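Local atomic coordinates of D-alanyl-D-alanine carboxypeptidase (Streptococcus pneumoniae R6, PDB entry 1XP4), a protein that probably trims the terminal D-alanine from peptidoglycan precursor peptides as a serine-type D-Ala-D-Ala carboxypeptidase. Residues A[248-253]-A[264-269]. Numbering follows the deposited sequence.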
# COMPACT_ATOMS: atom_id res chain seq x y z
N THR A 248 0.34 6.34 4.51
CA THR A 248 1.17 7.53 4.58
C THR A 248 2.44 7.42 3.75
O THR A 248 3.15 6.40 3.79
CB THR A 248 1.53 7.80 6.07
OG1 THR A 248 0.51 8.61 6.65
CG2 THR A 248 2.88 8.48 6.21
N VAL A 249 2.73 8.47 3.00
CA VAL A 249 3.97 8.50 2.27
C VAL A 249 4.69 9.81 2.54
O VAL A 249 4.27 10.88 2.19
CB VAL A 249 3.61 8.37 0.81
CG1 VAL A 249 4.85 8.28 -0.03
CG2 VAL A 249 2.76 7.12 0.59
N VAL A 250 5.81 9.73 3.29
CA VAL A 250 6.64 10.90 3.55
C VAL A 250 8.00 10.68 2.85
O VAL A 250 8.80 9.88 3.29
CB VAL A 250 6.85 10.96 5.09
CG1 VAL A 250 8.11 11.75 5.46
CG2 VAL A 250 5.68 11.58 5.83
N LEU A 251 8.30 11.40 1.72
CA LEU A 251 9.63 11.16 1.10
C LEU A 251 10.44 12.38 0.73
O LEU A 251 10.81 12.58 -0.42
CB LEU A 251 9.55 10.36 -0.21
CG LEU A 251 8.17 9.97 -0.69
CD1 LEU A 251 7.89 10.49 -2.09
CD2 LEU A 251 8.07 8.47 -0.81
N ASN A 252 10.63 13.25 1.72
CA ASN A 252 11.99 13.63 1.94
C ASN A 252 12.06 14.46 3.20
O ASN A 252 11.95 15.68 3.18
CB ASN A 252 12.42 14.47 0.77
CG ASN A 252 13.92 14.44 0.75
OD1 ASN A 252 14.55 14.52 -0.32
ND2 ASN A 252 14.50 14.21 1.92
N ALA A 253 12.13 13.76 4.37
CA ALA A 253 11.83 14.41 5.61
C ALA A 253 12.96 15.32 5.90
O ALA A 253 14.09 15.00 5.65
CB ALA A 253 11.71 13.38 6.72
N PHE A 264 9.57 9.53 11.08
CA PHE A 264 8.46 8.98 11.83
C PHE A 264 7.76 10.10 12.59
O PHE A 264 6.54 10.13 12.67
CB PHE A 264 8.95 7.90 12.78
CG PHE A 264 9.69 6.80 12.09
CD1 PHE A 264 9.09 6.10 11.05
CD2 PHE A 264 11.00 6.49 12.45
CE1 PHE A 264 9.79 5.11 10.36
CE2 PHE A 264 11.71 5.51 11.77
CZ PHE A 264 11.11 4.81 10.72
N THR A 265 8.56 11.02 13.12
CA THR A 265 8.03 12.16 13.85
C THR A 265 7.12 12.92 12.90
O THR A 265 6.01 13.33 13.26
CB THR A 265 9.15 13.11 14.30
OG1 THR A 265 10.13 12.39 15.06
CG2 THR A 265 8.58 14.23 15.16
N ALA A 266 7.60 13.09 11.67
CA ALA A 266 6.86 13.78 10.62
C ALA A 266 5.58 13.03 10.30
O ALA A 266 4.55 13.63 10.06
CB ALA A 266 7.73 13.90 9.38
N THR A 267 5.67 11.70 10.28
CA THR A 267 4.51 10.86 10.00
C THR A 267 3.53 10.97 11.16
O THR A 267 2.33 11.16 10.97
CB THR A 267 4.88 9.36 9.85
OG1 THR A 267 5.73 9.18 8.71
CG2 THR A 267 3.61 8.52 9.66
N SER A 268 4.05 10.85 12.38
CA SER A 268 3.21 10.97 13.55
C SER A 268 2.55 12.35 13.50
O SER A 268 1.39 12.51 13.89
CB SER A 268 4.05 10.85 14.82
OG SER A 268 3.21 10.77 15.96
N SER A 269 3.27 13.33 12.98
CA SER A 269 2.75 14.68 12.87
C SER A 269 1.60 14.73 11.87
O SER A 269 0.58 15.38 12.10
CB SER A 269 3.85 15.64 12.43
OG SER A 269 3.33 16.94 12.28
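Thr267 sets its side chain down over the strand between Thr248 and Val250, at a place where helix 262-277 lies on the five-stranded antiparallel sheet of the serine penicillin-binding fold, the one shared with beta-lactamases. Strand 244-253 is the middle strand of that sheet. The short helix and strand segments run roughly against each other, at 138° with axes 9.1 Å apart. Val250 and Thr267 are the closest pair of CA atoms at 6.8 Å.

The two branches of Thr267 divide the work. Its methyl, CG2, meets the methyl CG2 of Thr248 at 3.5 Å, while OG1 rests against CG2 of Val250 at 3.7 Å. With chi1 at -64°, the hydroxyl sits beside the backbone N and the methyl CG2 lies anti to that nitrogen; that rotation also lets OG1 hydrogen-bond back to the carbonyl oxygen of Arg263, one helical turn earlier. The polar end of this buried threonine is thus satisfied within its own helix, and what it offers the strand is van der Waals surface. No hydrogen bond joins strand and helix segments here.

Alternation along the strand puts Val249 on the other face of the sheet, against Ala170 and Val173 of helix 170-183, so the sheet is sandwiched between helices. On the near face, Phe235 of the adjoining strand touches Thr267 and takes Phe264 edge-to-face, extending the same packing to the neighbouring strand. Thr248 lies about 11 Å, side chain to side chain, from Lys224, a predicted substrate-binding residue.

Val250 straddles two helix residues: its CG2, opposite the carbonyl carbon, goes to Thr267, while CG1, opposite the backbone N (chi1 157°), ends 4.5 Å from the CB of Ala266.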